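Local coordinates for fatty acid synthase 1, isoform A (Drosophila melanogaster, PDB 6FN6), which probably builds long-chain saturated fatty acids from acetyl-CoA and malonyl-CoA with NADPH, this piece holding its dehydratase, enoylreductase and ketoreductase region, at residues Val1036-Arg1047 against Ala1077-Arg1088. Sequence-based numbering, arbitrary orientation.
Sequences VTATKYLDQFSR and ANSAMERICEQR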
ATOM      1  N   VAL A1036      57.033  37.284   5.688  1.00 73.97           N
ATOM      2  CA  VAL A1036      57.521  37.879   6.925  1.00 67.80           C
ATOM      3  C   VAL A1036      57.015  39.308   7.125  1.00 64.91           C
ATOM      4  O   VAL A1036      56.527  39.661   8.198  1.00 61.76           O
ATOM      5  CB  VAL A1036      59.064  37.845   6.955  1.00 65.29           C
ATOM      6  CG1 VAL A1036      59.611  38.588   8.171  1.00 64.23           C
ATOM      7  CG2 VAL A1036      59.564  36.410   6.934  1.00 64.95           C
ATOM      8  N   THR A1037      57.134  40.124   6.083  1.00 57.21           N
ATOM      9  CA  THR A1037      56.869  41.557   6.186  1.00 57.21           C
ATOM     10  C   THR A1037      55.408  41.905   6.474  1.00 46.89           C
ATOM     11  O   THR A1037      55.127  42.876   7.178  1.00 42.42           O
ATOM     12  CB  THR A1037      57.296  42.285   4.895  1.00 63.43           C
ATOM     13  OG1 THR A1037      56.664  41.678   3.762  1.00 65.77           O
ATOM     14  CG2 THR A1037      58.805  42.214   4.725  1.00 67.20           C
ATOM     15  N   ALA A1038      54.480  41.130   5.926  1.00 48.00           N
ATOM     16  CA  ALA A1038      53.061  41.360   6.186  1.00 43.02           C
ATOM     17  C   ALA A1038      52.754  41.100   7.658  1.00 41.29           C
ATOM     18  O   ALA A1038      52.099  41.904   8.321  1.00 39.04           O
ATOM     19  CB  ALA A1038      52.201  40.476   5.299  1.00 40.61           C
ATOM     20  N   THR A1039      53.247  39.976   8.166  1.00 48.89           N
ATOM     21  CA  THR A1039      53.047  39.614   9.563  1.00 46.43           C
ATOM     22  C   THR A1039      53.683  40.663  10.465  1.00 48.90           C
ATOM     23  O   THR A1039      53.124  41.034  11.499  1.00 48.18           O
ATOM     24  CB  THR A1039      53.653  38.233   9.875  1.00 42.35           C
ATOM     25  OG1 THR A1039      53.167  37.271   8.931  1.00 43.76           O
ATOM     26  CG2 THR A1039      53.289  37.786  11.284  1.00 41.97           C
ATOM     27  N   LYS A1040      54.852  41.144  10.061  1.00 45.93           N
ATOM     28  CA  LYS A1040      55.590  42.123  10.847  1.00 48.39           C
ATOM     29  C   LYS A1040      54.788  43.418  10.979  1.00 42.52           C
ATOM     30  O   LYS A1040      54.656  43.968  12.072  1.00 40.22           O
ATOM     31  CB  LYS A1040      56.953  42.393  10.207  1.00 58.90           C
ATOM     32  CG  LYS A1040      57.794  43.428  10.929  1.00 69.37           C
ATOM     33  CD  LYS A1040      59.167  43.551  10.288  1.00 79.95           C
ATOM     34  CE  LYS A1040      60.038  44.565  11.012  1.00 87.77           C
ATOM     35  NZ  LYS A1040      61.429  44.579  10.485  1.00 92.39           N
ATOM     36  N   TYR A1041      54.249  43.898   9.863  1.00 45.02           N
ATOM     37  CA  TYR A1041      53.477  45.134   9.864  1.00 43.19           C
ATOM     38  C   TYR A1041      52.085  44.933  10.462  1.00 39.18           C
ATOM     39  O   TYR A1041      51.593  45.791  11.196  1.00 39.35           O
ATOM     40  CB  TYR A1041      53.357  45.686   8.441  1.00 45.06           C
ATOM     41  CG  TYR A1041      54.634  46.292   7.890  1.00 47.47           C
ATOM     42  CD1 TYR A1041      55.495  47.024   8.701  1.00 47.50           C
ATOM     43  CD2 TYR A1041      54.974  46.134   6.554  1.00 49.58           C
ATOM     44  CE1 TYR A1041      56.657  47.575   8.196  1.00 48.54           C
ATOM     45  CE2 TYR A1041      56.134  46.682   6.040  1.00 50.48           C
ATOM     46  CZ  TYR A1041      56.971  47.400   6.865  1.00 50.10           C
ATOM     47  OH  TYR A1041      58.127  47.943   6.351  1.00 51.66           O
ATOM     48  N   LEU A1042      51.445  43.811  10.139  1.00 35.29           N
ATOM     49  CA  LEU A1042      50.143  43.488  10.719  1.00 34.74           C
ATOM     50  C   LEU A1042      50.247  43.413  12.239  1.00 34.51           C
ATOM     51  O   LEU A1042      49.375  43.905  12.957  1.00 34.57           O
ATOM     52  CB  LEU A1042      49.606  42.170  10.159  1.00 34.06           C
ATOM     53  CG  LEU A1042      49.069  42.228   8.727  1.00 34.30           C
ATOM     54  CD1 LEU A1042      48.823  40.832   8.184  1.00 33.72           C
ATOM     55  CD2 LEU A1042      47.805  43.057   8.661  1.00 34.56           C
ATOM     56  N   ASP A1043      51.326  42.806  12.723  1.00 40.95           N
ATOM     57  CA  ASP A1043      51.587  42.739  14.153  1.00 43.88           C
ATOM     58  C   ASP A1043      51.690  44.144  14.727  1.00 40.05           C
ATOM     59  O   ASP A1043      51.041  44.473  15.718  1.00 36.04           O
ATOM     60  CB  ASP A1043      52.876  41.963  14.431  1.00 46.31           C
ATOM     61  CG  ASP A1043      53.407  42.195  15.837  1.00 49.45           C
ATOM     62  OD1 ASP A1043      52.589  42.374  16.765  1.00 49.29           O
ATOM     63  OD2 ASP A1043      54.643  42.204  16.015  1.00 51.07           O
ATOM     64  N   GLN A1044      52.503  44.970  14.082  1.00 47.40           N
ATOM     65  CA  GLN A1044      52.820  46.301  14.583  1.00 49.39           C
ATOM     66  C   GLN A1044      51.584  47.196  14.697  1.00 44.64           C
ATOM     67  O   GLN A1044      51.342  47.797  15.742  1.00 42.54           O
ATOM     68  CB  GLN A1044      53.854  46.948  13.656  1.00 58.79           C
ATOM     69  CG  GLN A1044      54.172  48.403  13.942  1.00 67.13           C
ATOM     70  CD  GLN A1044      55.214  48.955  12.987  1.00 71.76           C
ATOM     71  OE1 GLN A1044      55.903  48.201  12.298  1.00 71.81           O
ATOM     72  NE2 GLN A1044      55.323  50.277  12.930  1.00 73.85           N
ATOM     73  N   PHE A1045      50.791  47.260  13.633  1.00 47.04           N
ATOM     74  CA  PHE A1045      49.672  48.196  13.567  1.00 46.96           C
ATOM     75  C   PHE A1045      48.417  47.691  14.275  1.00 48.65           C
ATOM     76  O   PHE A1045      47.583  48.491  14.699  1.00 51.51           O
ATOM     77  CB  PHE A1045      49.345  48.513  12.108  1.00 45.85           C
ATOM     78  CG  PHE A1045      50.424  49.279  11.399  1.00 46.54           C
ATOM     79  CD1 PHE A1045      50.699  50.591  11.742  1.00 47.10           C
ATOM     80  CD2 PHE A1045      51.167  48.686  10.394  1.00 47.13           C
ATOM     81  CE1 PHE A1045      51.691  51.299  11.094  1.00 47.65           C
ATOM     82  CE2 PHE A1045      52.160  49.388   9.742  1.00 48.66           C
ATOM     83  CZ  PHE A1045      52.424  50.696  10.094  1.00 48.49           C
ATOM     84  N   SER A1046      48.272  46.374  14.393  1.00 43.45           N
ATOM     85  CA  SER A1046      47.120  45.809  15.086  1.00 40.40           C
ATOM     86  C   SER A1046      47.156  46.199  16.563  1.00 40.14           C
ATOM     87  O   SER A1046      46.112  46.370  17.192  1.00 44.18           O
ATOM     88  CB  SER A1046      47.078  44.286  14.937  1.00 41.16           C
ATOM     89  OG  SER A1046      48.215  43.674  15.517  1.00 43.79           O
ATOM     90  N   ARG A1047      48.361  46.335  17.109  1.00 36.15           N
ATOM     91  CA  ARG A1047      48.538  46.753  18.498  1.00 36.67           C
ATOM     92  C   ARG A1047      47.841  48.084  18.757  1.00 37.90           C
ATOM     93  O   ARG A1047      47.315  48.316  19.841  1.00 38.15           O
ATOM     94  CB  ARG A1047      50.023  46.870  18.852  1.00 36.89           C
ATOM     95  CG  ARG A1047      50.789  45.558  18.815  1.00 36.14           C
ATOM     96  CD  ARG A1047      52.246  45.773  19.173  1.00 36.53           C
ATOM     97  NE  ARG A1047      53.065  44.586  18.931  1.00 37.49           N
ATOM     98  CZ  ARG A1047      54.213  44.324  19.553  1.00 37.70           C
ATOM     99  NH1 ARG A1047      54.687  45.160  20.469  1.00 37.01           N
ATOM    100  NH2 ARG A1047      54.886  43.219  19.264  1.00 38.50           N
ATOM    101  N   ALA A1077      61.509  32.207   7.392  1.00 51.40           N
ATOM    102  CA  ALA A1077      60.204  32.841   7.525  1.00 49.19           C
ATOM    103  C   ALA A1077      59.520  32.307   8.778  1.00 46.99           C
ATOM    104  O   ALA A1077      58.865  33.052   9.506  1.00 45.65           O
ATOM    105  CB  ALA A1077      59.353  32.592   6.294  1.00 49.84           C
ATOM    106  N   ASN A1078      59.678  31.009   9.024  1.00 47.41           N
ATOM    107  CA  ASN A1078      59.152  30.395  10.238  1.00 47.99           C
ATOM    108  C   ASN A1078      59.804  31.018  11.467  1.00 45.48           C
ATOM    109  O   ASN A1078      59.121  31.461  12.389  1.00 44.28           O
ATOM    110  CB  ASN A1078      59.390  28.883  10.235  1.00 50.98           C
ATOM    111  CG  ASN A1078      58.471  28.147   9.284  1.00 50.71           C
ATOM    112  OD1 ASN A1078      57.496  28.708   8.786  1.00 49.54           O
ATOM    113  ND2 ASN A1078      58.780  26.883   9.025  1.00 49.93           N
ATOM    114  N   SER A1079      61.132  31.049  11.468  1.00 45.16           N
ATOM    115  CA  SER A1079      61.885  31.624  12.574  1.00 44.77           C
ATOM    116  C   SER A1079      61.372  33.022  12.900  1.00 42.51           C
ATOM    117  O   SER A1079      61.189  33.373  14.064  1.00 41.90           O
ATOM    118  CB  SER A1079      63.376  31.673  12.241  1.00 45.70           C
ATOM    119  OG  SER A1079      64.113  32.258  13.301  1.00 46.48           O
ATOM    120  N   ALA A1080      61.140  33.812  11.859  1.00 37.54           N
ATOM    121  CA  ALA A1080      60.644  35.173  12.019  1.00 38.24           C
ATOM    122  C   ALA A1080      59.258  35.191  12.670  1.00 39.17           C
ATOM    123  O   ALA A1080      59.024  35.928  13.628  1.00 36.16           O
ATOM    124  CB  ALA A1080      60.606  35.875  10.674  1.00 38.49           C
ATOM    125  N   MET A1081      58.339  34.388  12.140  1.00 48.61           N
ATOM    126  CA  MET A1081      56.979  34.326  12.671  1.00 49.18           C
ATOM    127  C   MET A1081      56.973  33.856  14.123  1.00 46.33           C
ATOM    128  O   MET A1081      56.165  34.316  14.931  1.00 44.52           O
ATOM    129  CB  MET A1081      56.111  33.398  11.821  1.00 51.29           C
ATOM    130  CG  MET A1081      55.736  33.980  10.471  1.00 49.46           C
ATOM    131  SD  MET A1081      54.626  32.907   9.547  1.00 49.74           S
ATOM    132  CE  MET A1081      54.437  33.841   8.033  1.00 49.60           C
ATOM    133  N   GLU A1082      57.861  32.919  14.437  1.00 41.61           N
ATOM    134  CA  GLU A1082      58.023  32.432  15.802  1.00 41.61           C
ATOM    135  C   GLU A1082      58.348  33.584  16.743  1.00 40.95           C
ATOM    136  O   GLU A1082      57.739  33.732  17.802  1.00 40.58           O
ATOM    137  CB  GLU A1082      59.130  31.376  15.873  1.00 42.03           C
ATOM    138  CG  GLU A1082      58.776  30.048  15.222  1.00 45.40           C
ATOM    139  CD  GLU A1082      59.978  29.132  15.083  1.00 48.21           C
ATOM    140  OE1 GLU A1082      61.040  29.451  15.664  1.00 50.28           O
ATOM    141  OE2 GLU A1082      59.863  28.096  14.390  1.00 47.99           O
ATOM    142  N   ARG A1083      59.316  34.398  16.342  1.00 40.15           N
ATOM    143  CA  ARG A1083      59.783  35.502  17.169  1.00 43.50           C
ATOM    144  C   ARG A1083      58.692  36.563  17.314  1.00 39.90           C
ATOM    145  O   ARG A1083      58.479  37.101  18.399  1.00 41.64           O
ATOM    146  CB  ARG A1083      61.047  36.119  16.562  1.00 44.05           C
ATOM    147  CG  ARG A1083      61.877  36.941  17.530  1.00 46.75           C
ATOM    148  CD  ARG A1083      62.570  36.037  18.537  1.00 51.87           C
ATOM    149  NE  ARG A1083      63.601  36.737  19.305  1.00 57.05           N
ATOM    150  CZ  ARG A1083      63.441  37.211  20.537  1.00 62.22           C
ATOM    151  NH1 ARG A1083      62.282  37.077  21.176  1.00 62.70           N
ATOM    152  NH2 ARG A1083      64.451  37.825  21.137  1.00 65.96           N
ATOM    153  N   ILE A1084      58.015  36.869  16.212  1.00 39.72           N
ATOM    154  CA  ILE A1084      56.933  37.847  16.227  1.00 37.68           C
ATOM    155  C   ILE A1084      55.893  37.499  17.292  1.00 37.99           C
ATOM    156  O   ILE A1084      55.456  38.362  18.052  1.00 37.24           O
ATOM    157  CB  ILE A1084      56.280  37.958  14.840  1.00 36.16           C
ATOM    158  CG1 ILE A1084      57.263  38.582  13.850  1.00 36.70           C
ATOM    159  CG2 ILE A1084      54.986  38.778  14.916  1.00 36.75           C
ATOM    160  CD1 ILE A1084      56.780  38.605  12.406  1.00 37.35           C
ATOM    161  N   CYS A1085      55.497  36.232  17.343  1.00 37.82           N
ATOM    162  CA  CYS A1085      54.469  35.799  18.279  1.00 36.98           C
ATOM    163  C   CYS A1085      55.003  35.786  19.705  1.00 37.70           C
ATOM    164  O   CYS A1085      54.281  36.125  20.643  1.00 36.88           O
ATOM    165  CB  CYS A1085      53.939  34.423  17.881  1.00 39.29           C
ATOM    166  SG  CYS A1085      53.047  34.453  16.303  1.00 40.01           S
ATOM    167  N   GLU A1086      56.260  35.386  19.868  1.00 41.34           N
ATOM    168  CA  GLU A1086      56.891  35.405  21.179  1.00 46.79           C
ATOM    169  C   GLU A1086      56.965  36.835  21.696  1.00 44.47           C
ATOM    170  O   GLU A1086      56.603  37.118  22.836  1.00 44.87           O
ATOM    171  CB  GLU A1086      58.295  34.801  21.122  1.00 55.77           C
ATOM    172  CG  GLU A1086      58.957  34.667  22.490  1.00 59.75           C
ATOM    173  CD  GLU A1086      60.397  34.196  22.412  1.00 62.79           C
ATOM    174  OE1 GLU A1086      61.052  34.436  21.375  1.00 63.86           O
ATOM    175  OE2 GLU A1086      60.878  33.588  23.392  1.00 64.15           O
ATOM    176  N   GLN A1087      57.432  37.735  20.840  1.00 44.16           N
ATOM    177  CA  GLN A1087      57.591  39.133  21.208  1.00 47.18           C
ATOM    178  C   GLN A1087      56.242  39.742  21.570  1.00 41.61           C
ATOM    179  O   GLN A1087      56.128  40.495  22.537  1.00 40.98           O
ATOM    180  CB  GLN A1087      58.240  39.916  20.063  1.00 55.56           C
ATOM    181  CG  GLN A1087      59.725  39.635  19.883  1.00 65.38           C
ATOM    182  CD  GLN A1087      60.566  40.147  21.035  1.00 71.24           C
ATOM    183  OE1 GLN A1087      60.722  39.473  22.055  1.00 73.45           O
ATOM    184  NE2 GLN A1087      61.119  41.342  20.876  1.00 73.46           N
ATOM    185  N   ARG A1088      55.223  39.419  20.779  1.00 38.07           N
ATOM    186  CA  ARG A1088      53.876  39.910  21.031  1.00 35.46           C
ATOM    187  C   ARG A1088      53.423  39.552  22.450  1.00 35.35           C
ATOM    188  O   ARG A1088      52.910  40.400  23.179  1.00 35.74           O
ATOM    189  CB  ARG A1088      52.900  39.349  19.995  1.00 34.43           C
ATOM    190  CG  ARG A1088      52.914  40.092  18.659  1.00 34.16           C
ATOM    191  CD  ARG A1088      51.897  39.500  17.681  1.00 33.50           C
ATOM    192  NE  ARG A1088      50.529  39.591  18.190  1.00 33.28           N
ATOM    193  CZ  ARG A1088      49.720  40.631  18.005  1.00 33.44           C
ATOM    194  NH1 ARG A1088      50.121  41.686  17.309  1.00 33.82           N
ATOM    195  NH2 ARG A1088      48.499  40.615  18.519  1.00 33.35           N
TER
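Asp1043 holds CG anti to its backbone N (chi1 164°), which sends the carboxylate across to Arg1088. The Arg1088 chain bends at chi3, bringing its NH1 back onto Asp1043 OD1. The two side chains run past each other in opposite directions, with their carboxylate and guanidinium planes 74° apart. NH1 of Arg1088 donates to OD1 of Asp1043 at 2.6 Å, on the anti side of that oxygen, somewhat tilted from the carboxylate plane. Arg1047, one turn further along the same helix as Asp1043, reaches back with an extended chain. Arg1047 NE gives a nearly straight bond to Asp1043 OD1 at 3.1 Å, from above the carboxylate plane. OD1 is thus gripped by two arginines. Their positive charges lie close. The shared carboxylate probably offsets them, and they in turn probably help to keep it ionised. Arg1088 is fixed further by NE to Pro1094 O and by a cation-pi contact with Phe1056.

Helices 1034-1049 and 1072-1090 belong to the ketoreductase domain, of the NADP-binding Rossmann type. The short segments run almost parallel, 9° apart, with axes 10.0 Å from each other at closest approach. Both pack on strand 1055-1060: Thr1039 and Met1081 each touch Cys1058.

Ile1084 is a knob in a hole formed by Val1036, Thr1039, Lys1040 and Asp1043. Its two branches meet different residues. Ile1084 CD1 meets the methyl CG2 of Thr1039 at 3.8 Å. Ile1084 CG2 lies 3.6 Å from Asp1043 OD2. Thr1039 OG1 is hydrogen-bonded to Lys1035 O in its own helix. From the other helix, Met1081 crosses Thr1039 at about a right angle, its CE 3.8 Å from OG1. Near the N-terminal ends of the segments, Val1036 spreads its two methyls: CG1 lies 3.8 Å from Ala1080 CB, and CG2 rests 3.7 Å from Ala1077 CA.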